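Local atomic coordinates of glutathione S-transferase-3 (Necator americanus, PDB entry 3W8S), a protein that binds glutathione and probably catalyses its conjugation to halide-bearing electrophiles as a sigma-class glutathione S-transferase. Residues K96-E101 against E130-F135; E123-A128 against S165-K170. All blocks are in the same frame, centred on the assembly; numbering follows the deposited sequence.

Contact 1: residues K96-E101 against E130-F135. With GSH (glutathione), chain B.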
loop_
_atom_site.group_PDB
_atom_site.type_symbol
_atom_site.label_atom_id
_atom_site.label_comp_id
_atom_site.label_asym_id
_atom_site.label_seq_id
_atom_site.Cartn_x
_atom_site.Cartn_y
_atom_site.Cartn_z
ATOM N N LYS A 96 -1.561 -5.199 4.596
ATOM C CA LYS A 96 -1.317 -5.624 3.238
ATOM C C LYS A 96 -0.089 -6.569 3.167
ATOM O O LYS A 96 -0.155 -7.554 2.473
ATOM C CB LYS A 96 -1.123 -4.399 2.356
ATOM C CG LYS A 96 -0.590 -4.669 0.948
ATOM C CD LYS A 96 -0.598 -3.315 0.142
ATOM C CE LYS A 96 -1.966 -3.074 -0.500
ATOM N NZ LYS A 96 -2.110 -1.880 -1.367
ATOM N N ASP A 97 1.008 -6.270 3.885
ATOM C CA ASP A 97 2.120 -7.203 3.961
ATOM C C ASP A 97 1.679 -8.562 4.539
ATOM O O ASP A 97 2.139 -9.581 4.093
ATOM C CB ASP A 97 3.318 -6.665 4.800
ATOM C CG ASP A 97 4.049 -5.498 4.129
ATOM O OD1 ASP A 97 3.884 -5.248 2.896
ATOM O OD2 ASP A 97 4.849 -4.831 4.851
ATOM N N PHE A 98 0.845 -8.553 5.571
ATOM C CA PHE A 98 0.428 -9.792 6.258
ATOM C C PHE A 98 -0.390 -10.591 5.182
ATOM O O PHE A 98 -0.184 -11.796 5.020
ATOM C CB PHE A 98 -0.421 -9.374 7.440
ATOM C CG PHE A 98 -1.338 -10.431 7.933
ATOM C CD1 PHE A 98 -0.809 -11.656 8.462
ATOM C CD2 PHE A 98 -2.735 -10.244 7.904
ATOM C CE1 PHE A 98 -1.664 -12.649 8.932
ATOM C CE2 PHE A 98 -3.628 -11.274 8.407
ATOM C CZ PHE A 98 -3.072 -12.479 8.902
ATOM N N ILE A 99 -1.311 -9.912 4.481
ATOM C CA ILE A 99 -2.121 -10.566 3.420
ATOM C C ILE A 99 -1.236 -11.187 2.334
ATOM O O ILE A 99 -1.456 -12.355 1.938
ATOM C CB ILE A 99 -3.205 -9.607 2.810
ATOM C CG1 ILE A 99 -4.201 -9.229 3.934
ATOM C CG2 ILE A 99 -3.927 -10.292 1.619
ATOM C CD1 ILE A 99 -4.881 -10.453 4.517
ATOM N N ASN A 100 -0.223 -10.442 1.883
ATOM C CA ASN A 100 0.739 -10.974 0.922
ATOM C C ASN A 100 1.497 -12.191 1.506
ATOM O O ASN A 100 1.762 -13.133 0.796
ATOM C CB ASN A 100 1.694 -9.849 0.388
ATOM C CG ASN A 100 0.957 -8.854 -0.580
ATOM O OD1 ASN A 100 0.038 -9.246 -1.301
ATOM N ND2 ASN A 100 1.362 -7.571 -0.588
ATOM N N GLU A 101 1.793 -12.188 2.802
ATOM C CA GLU A 101 2.560 -13.249 3.374
ATOM C C GLU A 101 1.711 -14.577 3.425
ATOM O O GLU A 101 2.249 -15.659 3.228
ATOM C CB GLU A 101 3.048 -12.864 4.771
ATOM C CG GLU A 101 3.855 -13.939 5.438
ATOM C CD GLU A 101 4.272 -13.572 6.881
ATOM O OE1 GLU A 101 3.932 -12.473 7.366
ATOM O OE2 GLU A 101 4.917 -14.384 7.540
ATOM N N GLU A 130 0.346 -14.535 14.034
ATOM C CA GLU A 130 1.024 -14.295 15.333
ATOM C C GLU A 130 1.891 -13.004 15.292
ATOM O O GLU A 130 1.896 -12.199 16.235
ATOM C CB GLU A 130 1.918 -15.480 15.734
ATOM C CG GLU A 130 2.797 -15.211 16.932
ATOM C CD GLU A 130 3.614 -16.444 17.404
ATOM O OE1 GLU A 130 3.023 -17.559 17.603
ATOM O OE2 GLU A 130 4.852 -16.288 17.546
ATOM N N LYS A 131 2.671 -12.845 14.237
ATOM C CA LYS A 131 3.490 -11.651 14.188
ATOM C C LYS A 131 2.584 -10.406 14.021
ATOM O O LYS A 131 2.817 -9.364 14.675
ATOM C CB LYS A 131 4.387 -11.683 12.943
ATOM C CG LYS A 131 5.336 -12.876 13.012
ATOM C CD LYS A 131 6.314 -12.900 11.830
ATOM C CE LYS A 131 5.564 -13.426 10.605
ATOM N NZ LYS A 131 6.515 -13.780 9.525
ATOM N N PHE A 132 1.618 -10.512 13.103
ATOM C CA PHE A 132 0.746 -9.323 12.795
ATOM C C PHE A 132 -0.109 -8.924 14.055
ATOM O O PHE A 132 -0.136 -7.743 14.493
ATOM C CB PHE A 132 -0.111 -9.594 11.553
ATOM C CG PHE A 132 -1.106 -8.504 11.265
ATOM C CD1 PHE A 132 -0.654 -7.206 10.891
ATOM C CD2 PHE A 132 -2.489 -8.753 11.334
ATOM C CE1 PHE A 132 -1.559 -6.181 10.650
ATOM C CE2 PHE A 132 -3.408 -7.709 11.083
ATOM C CZ PHE A 132 -2.936 -6.434 10.714
ATOM N N PHE A 133 -0.754 -9.905 14.682
ATOM C CA PHE A 133 -1.514 -9.653 15.910
ATOM C C PHE A 133 -0.616 -9.139 17.045
ATOM O O PHE A 133 -1.056 -8.362 17.889
ATOM C CB PHE A 133 -2.232 -10.937 16.399
ATOM C CG PHE A 133 -3.513 -11.252 15.686
ATOM C CD1 PHE A 133 -3.834 -10.603 14.459
ATOM C CD2 PHE A 133 -4.410 -12.222 16.217
ATOM C CE1 PHE A 133 -5.009 -10.903 13.791
ATOM C CE2 PHE A 133 -5.565 -12.558 15.516
ATOM C CZ PHE A 133 -5.885 -11.870 14.326
ATOM N N GLY A 134 0.638 -9.560 17.097
ATOM C CA GLY A 134 1.516 -9.019 18.129
ATOM C C GLY A 134 1.770 -7.548 17.873
ATOM O O GLY A 134 1.709 -6.756 18.791
ATOM N N PHE A 135 2.033 -7.153 16.640
ATOM C CA PHE A 135 2.196 -5.681 16.407
ATOM C C PHE A 135 0.902 -4.923 16.675
ATOM O O PHE A 135 0.965 -3.811 17.180
ATOM C CB PHE A 135 2.661 -5.393 14.962
ATOM C CG PHE A 135 4.030 -5.988 14.659
ATOM C CD1 PHE A 135 5.074 -5.837 15.574
ATOM C CD2 PHE A 135 4.272 -6.663 13.453
ATOM C CE1 PHE A 135 6.341 -6.380 15.321
ATOM C CE2 PHE A 135 5.563 -7.177 13.155
ATOM C CZ PHE A 135 6.566 -7.047 14.097
HETATM N N1 GSH B . 6.053 -2.704 3.344
HETATM C CA1 GSH B . 7.284 -2.306 4.027
HETATM C C1 GSH B . 7.633 -0.887 3.605
HETATM O O11 GSH B . 8.255 -0.121 4.373
HETATM O O12 GSH B . 7.258 -0.508 2.474
HETATM C CB1 GSH B . 8.442 -3.259 3.692
HETATM C CG1 GSH B . 9.633 -2.940 4.631
HETATM C CD1 GSH B . 10.813 -3.880 4.355
HETATM O OE1 GSH B . 10.755 -4.767 3.501
HETATM N N2 GSH B . 11.905 -3.736 5.111
HETATM C CA2 GSH B . 13.105 -4.519 4.928
HETATM C C2 GSH B . 13.658 -4.865 6.279
HETATM O O2 GSH B . 13.643 -4.017 7.169
HETATM C CB2 GSH B . 14.128 -3.648 4.168
HETATM S SG2 GSH B . 15.535 -4.616 3.607
HETATM N N3 GSH B . 14.187 -6.089 6.462
HETATM C CA3 GSH B . 14.907 -6.410 7.678
HETATM C C3 GSH B . 14.080 -7.323 8.569
HETATM O O31 GSH B . 14.538 -7.647 9.678
HETATM O O32 GSH B . 12.957 -7.720 8.194
HETATM O O HOH W 1 6.385 -10.964 8.113
#
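Segments 96-101 and 130-135, on helices 82-101 and 117-143, run roughly antiparallel, and their nearest CA atoms are those of Phe98 and Phe132, 6.6 Å apart. Both side chains swing CG anti to the backbone N, which lays the two rings over each other between the helices. They form an offset stack with centroids 4.8 Å apart and planes 9° from parallel; CD2 of Phe132 sits 3.7 Å from CD2 of Phe98, toward that ring's rim. CB of Phe132 adds an off-centre CH-pi contact to the same ring. Flat, apolar phenylalanines, both buried, suit so close an approach.

Nearer solvent, Lys131, bent at chi3, brings NZ 2.6 Å from OE2 of Glu101, a salt bridge on the syn side of the carboxylate and 21° out of its plane. A water donates to Glu101 OE1 and accepts from Lys131 NZ, so OE2 is held directly and OE1 through water. One turn earlier on the same flank, Asp97 OD2 accepts a 2.9 Å hydrogen bond from N1 of the glutathione held by the second subunit. A buried phenylalanine stack flanked by a surface salt bridge joins two helices of the all-helical GST C-terminal domain.

Contact 2: residues E123-A128 against S165-K170. With SO4 (sulfate ion), chain C.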
loop_
_atom_site.group_PDB
_atom_site.type_symbol
_atom_site.label_atom_id
_atom_site.label_comp_id
_atom_site.label_asym_id
_atom_site.label_seq_id
_atom_site.Cartn_x
_atom_site.Cartn_y
_atom_site.Cartn_z
ATOM N N GLU A 123 1.613 -23.746 9.243
ATOM C CA GLU A 123 2.945 -23.243 8.926
ATOM C C GLU A 123 2.968 -21.850 8.368
ATOM O O GLU A 123 3.963 -21.190 8.467
ATOM C CB GLU A 123 3.648 -24.141 7.887
ATOM C CG GLU A 123 3.867 -25.537 8.399
ATOM C CD GLU A 123 4.729 -26.415 7.472
ATOM O OE1 GLU A 123 5.287 -25.950 6.452
ATOM O OE2 GLU A 123 4.891 -27.591 7.841
ATOM N N VAL A 124 1.913 -21.437 7.700
ATOM C CA VAL A 124 1.928 -20.128 7.030
ATOM C C VAL A 124 0.935 -19.174 7.742
ATOM O O VAL A 124 1.325 -18.097 8.205
ATOM C CB VAL A 124 1.602 -20.211 5.513
ATOM C CG1 VAL A 124 1.511 -18.799 4.885
ATOM C CG2 VAL A 124 2.709 -20.999 4.780
ATOM N N PHE A 125 -0.318 -19.553 7.837
ATOM C CA PHE A 125 -1.286 -18.628 8.326
ATOM C C PHE A 125 -1.104 -18.249 9.815
ATOM O O PHE A 125 -1.032 -17.059 10.209
ATOM C CB PHE A 125 -2.704 -19.168 8.094
ATOM C CG PHE A 125 -3.761 -18.230 8.603
ATOM C CD1 PHE A 125 -3.990 -16.987 7.967
ATOM C CD2 PHE A 125 -4.476 -18.512 9.734
ATOM C CE1 PHE A 125 -4.937 -16.052 8.429
ATOM C CE2 PHE A 125 -5.429 -17.569 10.226
ATOM C CZ PHE A 125 -5.663 -16.336 9.556
ATOM N N LEU A 126 -1.109 -19.254 10.693
ATOM C CA LEU A 126 -1.066 -18.931 12.106
ATOM C C LEU A 126 0.267 -18.237 12.571
ATOM O O LEU A 126 0.212 -17.298 13.324
ATOM C CB LEU A 126 -1.371 -20.197 12.971
ATOM C CG LEU A 126 -2.899 -20.532 12.958
ATOM C CD1 LEU A 126 -3.222 -21.996 13.442
ATOM C CD2 LEU A 126 -3.746 -19.462 13.664
ATOM N N PRO A 127 1.448 -18.690 12.078
ATOM C CA PRO A 127 2.696 -17.940 12.361
ATOM C C PRO A 127 2.641 -16.500 11.813
ATOM O O PRO A 127 3.150 -15.620 12.470
ATOM C CB PRO A 127 3.814 -18.763 11.627
ATOM C CG PRO A 127 3.213 -20.212 11.661
ATOM C CD PRO A 127 1.714 -19.943 11.340
ATOM N N ALA A 128 2.106 -16.291 10.599
ATOM C CA ALA A 128 1.989 -14.908 10.102
ATOM C C ALA A 128 1.059 -14.091 10.991
ATOM O O ALA A 128 1.422 -12.961 11.265
ATOM C CB ALA A 128 1.479 -14.875 8.644
ATOM N N SER A 165 -12.462 -11.468 12.498
ATOM C CA SER A 165 -13.763 -12.125 12.680
ATOM C C SER A 165 -14.018 -13.166 11.612
ATOM O O SER A 165 -14.546 -14.236 11.902
ATOM C CB SER A 165 -14.906 -11.117 12.761
ATOM O OG SER A 165 -14.595 -10.248 13.845
ATOM N N GLU A 166 -13.623 -12.877 10.388
ATOM C CA GLU A 166 -13.865 -13.803 9.320
ATOM C C GLU A 166 -13.001 -15.045 9.389
ATOM O O GLU A 166 -13.511 -16.170 9.204
ATOM C CB GLU A 166 -13.706 -13.111 7.931
ATOM C CG GLU A 166 -14.857 -12.086 7.699
ATOM C CD GLU A 166 -16.264 -12.735 7.670
ATOM O OE1 GLU A 166 -16.363 -13.842 7.084
ATOM O OE2 GLU A 166 -17.256 -12.153 8.233
ATOM N N PHE A 167 -11.700 -14.858 9.584
ATOM C CA PHE A 167 -10.787 -16.021 9.755
ATOM C C PHE A 167 -11.199 -16.870 10.952
ATOM O O PHE A 167 -11.014 -18.088 10.938
ATOM C CB PHE A 167 -9.311 -15.582 9.879
ATOM C CG PHE A 167 -8.728 -15.015 8.603
ATOM C CD1 PHE A 167 -8.911 -15.658 7.372
ATOM C CD2 PHE A 167 -7.938 -13.860 8.630
ATOM C CE1 PHE A 167 -8.374 -15.121 6.182
ATOM C CE2 PHE A 167 -7.394 -13.326 7.467
ATOM C CZ PHE A 167 -7.625 -13.942 6.237
ATOM N N ALA A 168 -11.810 -16.245 11.964
ATOM C CA ALA A 168 -12.234 -16.975 13.163
ATOM C C ALA A 168 -13.272 -18.037 12.827
ATOM O O ALA A 168 -13.382 -19.014 13.564
ATOM C CB ALA A 168 -12.795 -16.058 14.256
ATOM N N LYS A 169 -13.993 -17.868 11.712
ATOM C CA LYS A 169 -15.077 -18.805 11.392
ATOM C C LYS A 169 -14.561 -20.219 11.181
ATOM O O LYS A 169 -15.128 -21.144 11.712
ATOM C CB LYS A 169 -15.915 -18.330 10.208
ATOM C CG LYS A 169 -16.862 -17.183 10.597
ATOM C CD LYS A 169 -17.280 -16.467 9.311
ATOM C CE LYS A 169 -18.520 -15.562 9.448
ATOM N NZ LYS A 169 -18.752 -14.950 8.057
ATOM N N LYS A 170 -13.470 -20.388 10.453
ATOM C CA LYS A 170 -12.914 -21.739 10.263
ATOM C C LYS A 170 -11.587 -22.005 11.003
ATOM O O LYS A 170 -11.150 -23.163 11.090
ATOM C CB LYS A 170 -12.773 -22.038 8.781
ATOM C CG LYS A 170 -14.114 -22.388 8.142
ATOM C CD LYS A 170 -13.949 -22.804 6.685
ATOM C CE LYS A 170 -15.297 -23.230 6.119
ATOM N NZ LYS A 170 -15.163 -23.728 4.723
HETATM S S SO4 C . -21.887 -13.207 6.481
HETATM O O1 SO4 C . -22.287 -12.000 5.732
HETATM O O2 SO4 C . -21.468 -14.223 5.506
HETATM O O3 SO4 C . -20.755 -12.938 7.450
HETATM O O4 SO4 C . -23.066 -13.709 7.211
#
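The ring of Phe167 offers one face to Phe125, whose CE1 stands 3.7 Å above the plane and over its centre. This is a T-shaped pair in which Phe125 points its edge at the Phe167 ring, with centroids 4.8 Å apart and planes inclined at 65°. The leading atoms of Phe125 are CZ and CE1; CZ comes within 3.5 Å of CG of Phe167. Phe125 reaches out with CG anti to its own backbone N (chi1 180°). With the CA atoms 10.0 Å apart, two long side chains, one from each helix, span the gap between the backbones. Phe125 also stacks with Phe105, while Phe167 touches Ile174.

Helix 117-143 is irregular here: one turn at 123-125 opens to pi-helical width, and it kinks at Pro127, whose ring nitrogen has no hydrogen to give. On helix 155-170, away from the rings, Lys169 NZ bonds Glu166 OE1 at 2.8 Å, a salt bridge between residues three apart, and also donates to a sulfate, probably from the crystallisation liquor. Glu166 OE2 is further paired with Arg201 and Arg189, so its carboxylate is gripped by several cations. The aromatic pair is plain packing between two helices of the GST C-terminal helical bundle.

From the N terminus, the chain leaves the thioredoxin-like domain and runs along helix 82-101 to the first segment of contact 1. It then passes through helix 103-109 and enters helix 117-143, meeting 123-128 of contact 2 before 130-135 closes the loop of contact 1 across 28 residues. Contact 2 closes later, at 165-170, across 36 residues, so the two loops cross. Helix 117-143 serves both and thereby ties helix 82-101 to helix 155-170. Glu101 CD packs 3.5 Å from Ala128 CB, and Phe98 CZ lies 4.1 Å from Phe125 CE1, so the two contacts pack directly against each other through side chains of helices 82-101 and 117-143.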